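Local coordinates for Lin2111 protein (PDB 3EDP) that probably binds DNA as a transcription regulator of the GntR family, though its exact role and the ligand it may sense are not known, at residues L143-L153 / I163-Y172; K129-L140 / N188-L196. All coordinates share one frame; numbering follows the deposited sequence.

Contact 1: residues L143-L153 / I163-Y172; sequences LILPLGLYPDL and IIELVNSGKY
In the UTRA domain the chain leaves strand 137-146 through a turn, and there Tyr150 meets the end of the short helix 163-167 and the loop that follows. Tyr150 OH donates to Val167 O over 2.8 Å, in the carbonyl plane and on a lone pair, while the edge of the ring faces Leu166 O and Ser169 OG. CG anti to the carbonyl carbon (chi1 -60°) turns the ring back toward its own strand, so that Leu145 CD1 sits over the centre of one face. Ser169 OG turns back to Leu166 O at 2.8 Å, and Leu153 CD2 rests 3.6 Å from that same Ser169 OG. One residue further on, Gly170 CA approaches Tyr150 CD1 to 3.5 Å. Lys171 N then gives a nearly straight bond (175°) to Leu149 O at 2.8 Å, and a water links that oxygen to Tyr172 N. At the apolar end Leu143 CD2 touches Leu166 CD2 at 3.7 Å. The helix thus lies against strand 137-146, which pairs with strands 124-134 and 215-225; Phe158 packs on Leu145 and Leu153, and Ile164 reaches Leu177 of the second subunit.

Contact 2: residues K129-L140 / N188-L196; sequences KFVQKSEHGATL and NEQIKNMHL
Leu140 and selenomethionine Met194 form the tight part of a helix-on-sheet contact, in which helix 188-194 lies across the hairpin of strands 124-134 and 137-146. Met194 SE comes within 3.9 Å of Leu140 CB, and the bend at chi3 (66°) turns its methyl CE back to 3.4 Å from Ala138 O. Leu140 CG stands anti to the backbone N (chi1 171°), which sends its two methyls toward the helix: CD1 meets Asn193 CB at 4.0 Å, and CD2 reaches Glu189 CB, the two side chains crossing at about a right angle. Val131 CG2 approaches Asn193 CB from the neighbouring strand at 3.9 Å, so the CB of Asn193 rests on both Val131 and Leu140, which meet it from the sheet side. Ala138 CB adds a touch on Asn193 O at 4.0 Å.

The looser side is polar. Lys129, its chain bent at chi3 and chi4, comes from the opposite direction to Glu189 and donates from NZ to Glu189 OE1 at 3.1 Å, on the syn lone pair. Arg142 also bridges to OE1, whereas OE2 faces Lys192 NZ at a longer 3.5 Å, with Lys192 itself exposed. Three cations around a single carboxylate should favour its ionised form and offset the closeness of Lys129 to Arg142. The first turn of the helix is thus tied to the sheet by the bridges from Lys129 and Arg142 as well as by Leu140, the last turn mainly by apolar packing.

The two contacts lie about 24 Å apart, centre to centre, within the UTRA domain, and both use strand 137-146 of its six-stranded antiparallel sheet: contact 2 takes the start of that strand and its hairpin partner 124-134, contact 1 its end and the turn beyond. Along the chain contact 1 is nested inside the loop that contact 2 closes, with strand 176-185 coming between helices 163-167 and 188-194. They meet at Phe130, whose CE2 lies 3.6 Å from Leu143 CD1 and whose CZ lies 3.9 Å from Ile163 CD1. Strand 137-146 therefore bears a short helix near each end but on opposite faces, Phe130 lying on the face away from helix 188-194.

Contact 1: residues L143-L153 / I163-Y172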
loop_
_atom_site.group_PDB
_atom_site.type_symbol
_atom_site.label_atom_id
_atom_site.label_comp_id
_atom_site.label_asym_id
_atom_site.label_seq_id
_atom_site.Cartn_x
_atom_site.Cartn_y
_atom_site.Cartn_z
ATOM N N LEU A 143 1.915 13.449 -3.812
ATOM C CA LEU A 143 2.915 12.838 -2.943
ATOM C C LEU A 143 3.691 13.908 -2.186
ATOM O O LEU A 143 4.071 14.945 -2.752
ATOM C CB LEU A 143 3.926 12.062 -3.777
ATOM C CG LEU A 143 3.731 10.596 -4.134
ATOM C CD1 LEU A 143 2.559 10.423 -5.084
ATOM C CD2 LEU A 143 5.022 10.069 -4.746
ATOM N N ILE A 144 3.938 13.643 -0.913
ATOM C CA ILE A 144 4.736 14.521 -0.077
ATOM C C ILE A 144 5.896 13.718 0.517
ATOM O O ILE A 144 5.677 12.721 1.201
ATOM C CB ILE A 144 3.892 15.131 1.055
ATOM C CG1 ILE A 144 2.647 15.820 0.487
ATOM C CG2 ILE A 144 4.730 16.108 1.878
ATOM C CD1 ILE A 144 2.931 17.093 -0.297
ATOM N N LEU A 145 7.122 14.148 0.234
ATOM C CA LEU A 145 8.335 13.485 0.721
ATOM C C LEU A 145 9.251 14.512 1.378
ATOM O O LEU A 145 9.753 15.400 0.709
ATOM C CB LEU A 145 9.102 12.858 -0.444
ATOM C CG LEU A 145 8.411 11.859 -1.375
ATOM C CD1 LEU A 145 9.353 11.451 -2.511
ATOM C CD2 LEU A 145 7.973 10.646 -0.608
ATOM N N PRO A 146 9.479 14.394 2.694
ATOM C CA PRO A 146 10.376 15.346 3.364
ATOM C C PRO A 146 11.802 15.269 2.821
ATOM O O PRO A 146 12.350 14.180 2.629
ATOM C CB PRO A 146 10.338 14.897 4.830
ATOM C CG PRO A 146 9.061 14.116 4.956
ATOM C CD PRO A 146 8.895 13.429 3.637
ATOM N N LEU A 147 12.382 16.438 2.567
ATOM C CA LEU A 147 13.734 16.563 2.051
ATOM C C LEU A 147 14.744 15.796 2.882
ATOM O O LEU A 147 15.581 15.083 2.339
ATOM C CB LEU A 147 14.142 18.035 2.008
ATOM C CG LEU A 147 13.954 18.747 0.676
ATOM C CD1 LEU A 147 15.010 18.276 -0.305
ATOM C CD2 LEU A 147 12.545 18.521 0.138
ATOM N N GLY A 148 14.661 15.960 4.199
ATOM C CA GLY A 148 15.580 15.310 5.123
ATOM C C GLY A 148 15.517 13.792 5.123
ATOM O O GLY A 148 16.385 13.131 5.683
ATOM N N LEU A 149 14.483 13.236 4.502
ATOM C CA LEU A 149 14.309 11.792 4.440
ATOM C C LEU A 149 14.695 11.262 3.058
ATOM O O LEU A 149 14.934 10.068 2.885
ATOM C CB LEU A 149 12.854 11.425 4.757
ATOM C CG LEU A 149 12.461 11.121 6.208
ATOM C CD1 LEU A 149 13.390 11.778 7.218
ATOM C CD2 LEU A 149 11.012 11.490 6.473
ATOM N N TYR A 150 14.725 12.155 2.070
ATOM C CA TYR A 150 15.170 11.807 0.718
ATOM C C TYR A 150 16.286 12.754 0.238
ATOM O O TYR A 150 16.242 13.261 -0.886
ATOM C CB TYR A 150 13.979 11.799 -0.256
ATOM C CG TYR A 150 12.905 10.805 0.149
ATOM C CD1 TYR A 150 12.783 9.579 -0.493
ATOM C CD2 TYR A 150 12.040 11.081 1.203
ATOM C CE1 TYR A 150 11.818 8.664 -0.113
ATOM C CE2 TYR A 150 11.076 10.165 1.595
ATOM C CZ TYR A 150 10.969 8.961 0.931
ATOM O OH TYR A 150 10.018 8.045 1.318
ATOM N N PRO A 151 17.305 12.973 1.093
ATOM C CA PRO A 151 18.352 13.987 0.889
ATOM C C PRO A 151 19.166 13.819 -0.393
ATOM O O PRO A 151 19.582 14.816 -0.976
ATOM C CB PRO A 151 19.273 13.772 2.102
ATOM C CG PRO A 151 19.055 12.344 2.466
ATOM C CD PRO A 151 17.571 12.190 2.311
ATOM N N ASP A 152 19.388 12.584 -0.827
ATOM C CA ASP A 152 20.346 12.329 -1.900
ATOM C C ASP A 152 19.731 12.214 -3.295
ATOM O O ASP A 152 20.450 12.076 -4.286
ATOM C CB ASP A 152 21.175 11.081 -1.576
ATOM C CG ASP A 152 21.980 11.234 -0.297
ATOM O OD1 ASP A 152 22.600 12.306 -0.109
ATOM O OD2 ASP A 152 21.992 10.287 0.520
ATOM N N LEU A 153 18.408 12.274 -3.374
ATOM C CA LEU A 153 17.730 12.145 -4.656
ATOM C C LEU A 153 17.867 13.406 -5.508
ATOM O O LEU A 153 17.579 14.506 -5.047
ATOM C CB LEU A 153 16.244 11.839 -4.442
ATOM C CG LEU A 153 15.846 10.393 -4.137
ATOM C CD1 LEU A 153 16.462 9.927 -2.834
ATOM C CD2 LEU A 153 14.330 10.269 -4.091
ATOM N N ILE A 163 5.317 3.654 -6.990
ATOM C CA ILE A 163 5.343 4.526 -5.823
ATOM C C ILE A 163 6.031 3.878 -4.619
ATOM O O ILE A 163 6.708 4.555 -3.841
ATOM C CB ILE A 163 3.917 4.975 -5.416
ATOM C CG1 ILE A 163 3.192 5.588 -6.615
ATOM C CG2 ILE A 163 3.980 5.975 -4.261
ATOM C CD1 ILE A 163 3.930 6.784 -7.223
ATOM N N ILE A 164 5.851 2.569 -4.461
ATOM C CA ILE A 164 6.465 1.858 -3.350
ATOM C C ILE A 164 7.972 1.896 -3.520
ATOM O O ILE A 164 8.719 2.160 -2.569
ATOM C CB ILE A 164 5.997 0.393 -3.283
ATOM C CG1 ILE A 164 4.516 0.323 -2.938
ATOM C CG2 ILE A 164 6.796 -0.374 -2.255
ATOM C CD1 ILE A 164 4.009 -1.091 -2.856
ATOM N N GLU A 165 8.425 1.652 -4.743
ATOM C CA GLU A 165 9.852 1.754 -5.019
ATOM C C GLU A 165 10.363 3.156 -4.676
ATOM O O GLU A 165 11.384 3.306 -4.007
ATOM C CB GLU A 165 10.166 1.386 -6.467
ATOM C CG GLU A 165 11.630 1.561 -6.829
ATOM C CD GLU A 165 12.025 0.747 -8.051
ATOM O OE1 GLU A 165 13.229 0.672 -8.358
ATOM O OE2 GLU A 165 11.130 0.181 -8.708
ATOM N N LEU A 166 9.631 4.183 -5.098
ATOM C CA LEU A 166 10.054 5.564 -4.847
ATOM C C LEU A 166 10.114 5.860 -3.342
ATOM O O LEU A 166 11.084 6.439 -2.846
ATOM C CB LEU A 166 9.112 6.562 -5.537
ATOM C CG LEU A 166 9.389 8.046 -5.241
ATOM C CD1 LEU A 166 10.767 8.422 -5.733
ATOM C CD2 LEU A 166 8.341 8.961 -5.865
ATOM N N VAL A 167 9.071 5.458 -2.620
ATOM C CA VAL A 167 9.002 5.711 -1.182
ATOM C C VAL A 167 10.111 4.968 -0.438
ATOM O O VAL A 167 10.599 5.416 0.598
ATOM C CB VAL A 167 7.633 5.316 -0.597
ATOM C CG1 VAL A 167 7.680 5.361 0.911
ATOM C CG2 VAL A 167 6.545 6.244 -1.121
ATOM N N ASN A 168 10.519 3.842 -1.000
ATOM C CA ASN A 168 11.549 3.009 -0.401
ATOM C C ASN A 168 12.959 3.493 -0.731
ATOM O O ASN A 168 13.943 2.942 -0.242
ATOM C CB ASN A 168 11.377 1.579 -0.904
ATOM C CG ASN A 168 12.013 0.573 -0.005
ATOM O OD1 ASN A 168 12.685 -0.347 -0.465
ATOM N ND2 ASN A 168 11.815 0.736 1.292
ATOM N N SER A 169 13.060 4.527 -1.558
ATOM C CA SER A 169 14.345 4.890 -2.151
ATOM C C SER A 169 15.149 5.950 -1.377
ATOM O O SER A 169 16.237 6.337 -1.796
ATOM C CB SER A 169 14.134 5.358 -3.600
ATOM O OG SER A 169 13.739 6.717 -3.630
ATOM N N GLY A 170 14.615 6.432 -0.262
ATOM C CA GLY A 170 15.305 7.449 0.513
ATOM C C GLY A 170 16.144 6.874 1.645
ATOM O O GLY A 170 16.647 5.753 1.562
ATOM N N LYS A 171 16.291 7.656 2.709
ATOM C CA LYS A 171 17.105 7.289 3.867
ATOM C C LYS A 171 16.636 6.003 4.564
ATOM O O LYS A 171 17.449 5.172 4.952
ATOM C CB LYS A 171 17.095 8.452 4.864
ATOM C CG LYS A 171 18.117 8.376 5.978
ATOM C CD LYS A 171 18.148 9.695 6.745
ATOM C CE LYS A 171 18.981 9.594 8.011
ATOM N NZ LYS A 171 18.862 10.828 8.835
ATOM N N TYR A 172 15.323 5.848 4.717
ATOM C CA TYR A 172 14.761 4.742 5.478
ATOM C C TYR A 172 14.020 3.747 4.600
ATOM O O TYR A 172 13.588 4.069 3.501
ATOM C CB TYR A 172 13.817 5.263 6.561
ATOM C CG TYR A 172 14.495 6.116 7.597
ATOM C CD1 TYR A 172 15.137 5.541 8.686
ATOM C CD2 TYR A 172 14.498 7.502 7.488
ATOM C CE1 TYR A 172 15.768 6.325 9.639
ATOM C CE2 TYR A 172 15.122 8.295 8.435
ATOM C CZ TYR A 172 15.756 7.701 9.508
ATOM O OH TYR A 172 16.376 8.489 10.449
HETATM O O HOH W 1 13.379 7.618 3.853
#

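Contact 2: residues K129-L140 / N188-L196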
loop_
_atom_site.group_PDB
_atom_site.type_symbol
_atom_site.label_atom_id
_atom_site.label_comp_id
_atom_site.label_asym_id
_atom_site.label_seq_id
_atom_site.Cartn_x
_atom_site.Cartn_y
_atom_site.Cartn_z
ATOM N N LYS A 129 2.826 16.262 -7.953
ATOM C CA LYS A 129 1.463 16.042 -8.390
ATOM C C LYS A 129 1.482 15.389 -9.762
ATOM O O LYS A 129 2.163 15.869 -10.674
ATOM C CB LYS A 129 0.706 17.367 -8.447
ATOM C CG LYS A 129 -0.796 17.210 -8.649
ATOM C CD LYS A 129 -1.477 18.563 -8.791
ATOM C CE LYS A 129 -0.909 19.584 -7.810
ATOM N NZ LYS A 129 -0.947 19.118 -6.388
ATOM N N PHE A 130 0.753 14.288 -9.908
ATOM C CA PHE A 130 0.592 13.669 -11.222
ATOM C C PHE A 130 -0.815 13.144 -11.507
ATOM O O PHE A 130 -1.616 12.924 -10.601
ATOM C CB PHE A 130 1.644 12.583 -11.481
ATOM C CG PHE A 130 1.523 11.375 -10.594
ATOM C CD1 PHE A 130 0.672 10.333 -10.928
ATOM C CD2 PHE A 130 2.292 11.261 -9.447
ATOM C CE1 PHE A 130 0.570 9.215 -10.120
ATOM C CE2 PHE A 130 2.201 10.143 -8.640
ATOM C CZ PHE A 130 1.334 9.119 -8.975
ATOM N N VAL A 131 -1.094 12.959 -12.790
ATOM C CA VAL A 131 -2.418 12.602 -13.266
ATOM C C VAL A 131 -2.276 11.388 -14.166
ATOM O O VAL A 131 -1.242 11.189 -14.807
ATOM C CB VAL A 131 -3.063 13.775 -14.049
ATOM C CG1 VAL A 131 -4.091 13.265 -15.041
ATOM C CG2 VAL A 131 -3.685 14.787 -13.091
ATOM N N GLN A 132 -3.313 10.569 -14.207
ATOM C CA GLN A 132 -3.254 9.309 -14.921
ATOM C C GLN A 132 -4.630 9.026 -15.502
ATOM O O GLN A 132 -5.630 9.112 -14.790
ATOM C CB GLN A 132 -2.866 8.215 -13.934
ATOM C CG GLN A 132 -2.390 6.922 -14.536
ATOM C CD GLN A 132 -1.945 5.950 -13.463
ATOM O OE1 GLN A 132 -1.942 6.282 -12.273
ATOM N NE2 GLN A 132 -1.565 4.747 -13.873
ATOM N N LYS A 133 -4.691 8.709 -16.791
ATOM C CA LYS A 133 -5.959 8.314 -17.402
ATOM C C LYS A 133 -6.303 6.883 -16.997
ATOM O O LYS A 133 -5.442 6.006 -17.010
ATOM C CB LYS A 133 -5.901 8.442 -18.923
ATOM C CG LYS A 133 -5.903 9.883 -19.431
ATOM C CD LYS A 133 -4.866 10.729 -18.703
ATOM C CE LYS A 133 -4.519 11.999 -19.458
ATOM N NZ LYS A 133 -3.310 12.656 -18.875
ATOM N N SER A 134 -7.558 6.653 -16.621
ATOM C CA SER A 134 -7.985 5.331 -16.173
ATOM C C SER A 134 -9.324 4.924 -16.780
ATOM O O SER A 134 -9.780 5.511 -17.765
ATOM C CB SER A 134 -8.062 5.270 -14.642
ATOM O OG SER A 134 -9.276 5.821 -14.158
ATOM N N GLU A 135 -9.947 3.912 -16.183
ATOM C CA GLU A 135 -11.227 3.402 -16.657
ATOM C C GLU A 135 -12.342 4.431 -16.489
ATOM O O GLU A 135 -13.000 4.808 -17.458
ATOM C CB GLU A 135 -11.590 2.101 -15.934
ATOM C CG GLU A 135 -11.472 2.170 -14.416
ATOM C CD GLU A 135 -11.963 0.906 -13.732
ATOM O OE1 GLU A 135 -12.692 0.122 -14.377
ATOM O OE2 GLU A 135 -11.622 0.696 -12.548
ATOM N N HIS A 136 -12.544 4.882 -15.255
ATOM C CA HIS A 136 -13.601 5.842 -14.957
ATOM C C HIS A 136 -13.060 7.269 -14.920
ATOM O O HIS A 136 -13.397 8.056 -14.033
ATOM C CB HIS A 136 -14.297 5.486 -13.639
ATOM C CG HIS A 136 -15.576 6.230 -13.410
ATOM N ND1 HIS A 136 -16.531 6.389 -14.389
ATOM C CD2 HIS A 136 -16.064 6.846 -12.305
ATOM C CE1 HIS A 136 -17.548 7.080 -13.905
ATOM N NE2 HIS A 136 -17.290 7.368 -12.641
ATOM N N GLY A 137 -12.212 7.594 -15.891
ATOM C CA GLY A 137 -11.678 8.937 -16.020
ATOM C C GLY A 137 -10.311 9.136 -15.391
ATOM O O GLY A 137 -9.684 8.196 -14.902
ATOM N N ALA A 138 -9.854 10.379 -15.399
ATOM C CA ALA A 138 -8.536 10.713 -14.886
ATOM C C ALA A 138 -8.477 10.654 -13.360
ATOM O O ALA A 138 -9.406 11.065 -12.662
ATOM C CB ALA A 138 -8.109 12.091 -15.390
ATOM N N THR A 139 -7.375 10.125 -12.850
ATOM C CA THR A 139 -7.115 10.146 -11.425
ATOM C C THR A 139 -6.012 11.150 -11.126
ATOM O O THR A 139 -5.234 11.527 -12.007
ATOM C CB THR A 139 -6.690 8.770 -10.912
ATOM O OG1 THR A 139 -5.448 8.403 -11.521
ATOM C CG2 THR A 139 -7.766 7.713 -11.238
ATOM N N LEU A 140 -5.946 11.578 -9.876
ATOM C CA LEU A 140 -4.973 12.576 -9.472
ATOM C C LEU A 140 -4.237 12.091 -8.232
ATOM O O LEU A 140 -4.855 11.645 -7.265
ATOM C CB LEU A 140 -5.678 13.904 -9.187
ATOM C CG LEU A 140 -4.837 15.004 -8.550
ATOM C CD1 LEU A 140 -3.846 15.531 -9.564
ATOM C CD2 LEU A 140 -5.738 16.127 -8.065
ATOM N N ASN A 188 -11.179 22.400 -6.369
ATOM C CA ASN A 188 -10.551 22.975 -7.557
ATOM C C ASN A 188 -9.558 22.027 -8.224
ATOM O O ASN A 188 -9.540 21.894 -9.452
ATOM C CB ASN A 188 -9.882 24.309 -7.223
ATOM C CG ASN A 188 -10.827 25.279 -6.538
ATOM O OD1 ASN A 188 -11.154 25.119 -5.362
ATOM N ND2 ASN A 188 -11.272 26.292 -7.273
ATOM N N GLU A 189 -8.740 21.368 -7.406
ATOM C CA GLU A 189 -7.764 20.397 -7.892
ATOM C C GLU A 189 -8.430 19.341 -8.764
ATOM O O GLU A 189 -7.986 19.062 -9.880
ATOM C CB GLU A 189 -7.080 19.711 -6.713
ATOM C CG GLU A 189 -6.084 20.575 -5.968
ATOM C CD GLU A 189 -4.670 20.395 -6.478
ATOM O OE1 GLU A 189 -3.760 20.217 -5.640
ATOM O OE2 GLU A 189 -4.470 20.422 -7.712
ATOM N N GLN A 190 -9.498 18.752 -8.235
ATOM C CA GLN A 190 -10.233 17.707 -8.935
ATOM C C GLN A 190 -10.954 18.263 -10.163
ATOM O O GLN A 190 -10.987 17.628 -11.216
ATOM C CB GLN A 190 -11.220 17.019 -7.985
ATOM C CG GLN A 190 -10.553 16.291 -6.815
ATOM C CD GLN A 190 -10.071 17.241 -5.719
ATOM O OE1 GLN A 190 -10.666 18.295 -5.488
ATOM N NE2 GLN A 190 -8.993 16.863 -5.037
ATOM N N ILE A 191 -11.527 19.454 -10.028
ATOM C CA ILE A 191 -12.168 20.114 -11.157
ATOM C C ILE A 191 -11.199 20.196 -12.329
ATOM O O ILE A 191 -11.453 19.649 -13.402
ATOM C CB ILE A 191 -12.621 21.544 -10.799
ATOM C CG1 ILE A 191 -13.619 21.518 -9.644
ATOM C CG2 ILE A 191 -13.241 22.235 -12.013
ATOM C CD1 ILE A 191 -14.799 20.634 -9.898
ATOM N N LYS A 192 -10.075 20.870 -12.107
ATOM C CA LYS A 192 -9.131 21.148 -13.180
ATOM C C LYS A 192 -8.431 19.898 -13.705
ATOM O O LYS A 192 -8.281 19.727 -14.915
ATOM C CB LYS A 192 -8.094 22.182 -12.730
ATOM C CG LYS A 192 -7.231 21.739 -11.561
ATOM C CD LYS A 192 -6.321 22.861 -11.074
ATOM C CE LYS A 192 -5.477 22.410 -9.888
ATOM N NZ LYS A 192 -4.687 23.523 -9.290
ATOM N N ASN A 193 -8.010 19.021 -12.799
ATOM C CA ASN A 193 -7.146 17.912 -13.181
ATOM C C ASN A 193 -7.867 16.637 -13.592
ATOM O O ASN A 193 -7.318 15.823 -14.339
ATOM C CB ASN A 193 -6.141 17.621 -12.068
ATOM C CG ASN A 193 -5.005 18.623 -12.043
ATOM O OD1 ASN A 193 -4.803 19.331 -11.057
ATOM N ND2 ASN A 193 -4.262 18.696 -13.140
HETATM N N MSE A 194 -9.092 16.461 -13.107
HETATM C CA MSE A 194 -9.837 15.229 -13.356
HETATM C C MSE A 194 -11.087 15.515 -14.165
HETATM O O MSE A 194 -11.863 14.609 -14.476
HETATM C CB MSE A 194 -10.222 14.558 -12.036
HETATM C CG MSE A 194 -9.028 14.124 -11.204
HETATM SE SE MSE A 194 -9.536 13.688 -9.375
HETATM C CE MSE A 194 -10.641 12.102 -9.712
ATOM N N HIS A 195 -11.282 16.790 -14.480
ATOM C CA HIS A 195 -12.394 17.220 -15.313
ATOM C C HIS A 195 -13.725 16.813 -14.701
ATOM O O HIS A 195 -14.538 16.131 -15.321
ATOM C CB HIS A 195 -12.230 16.682 -16.733
ATOM C CG HIS A 195 -10.955 17.119 -17.387
ATOM N ND1 HIS A 195 -9.797 16.370 -17.336
ATOM C CD2 HIS A 195 -10.647 18.240 -18.081
ATOM C CE1 HIS A 195 -8.837 17.004 -17.985
ATOM N NE2 HIS A 195 -9.326 18.141 -18.446
ATOM N N LEU A 196 -13.921 17.240 -13.458
ATOM C CA LEU A 196 -15.166 17.020 -12.745
ATOM C C LEU A 196 -15.856 18.362 -12.523
ATOM O O LEU A 196 -15.253 19.418 -12.723
ATOM C CB LEU A 196 -14.887 16.334 -11.402
ATOM C CG LEU A 196 -14.322 14.911 -11.477
ATOM C CD1 LEU A 196 -14.169 14.309 -10.086
ATOM C CD2 LEU A 196 -15.204 14.021 -12.346
#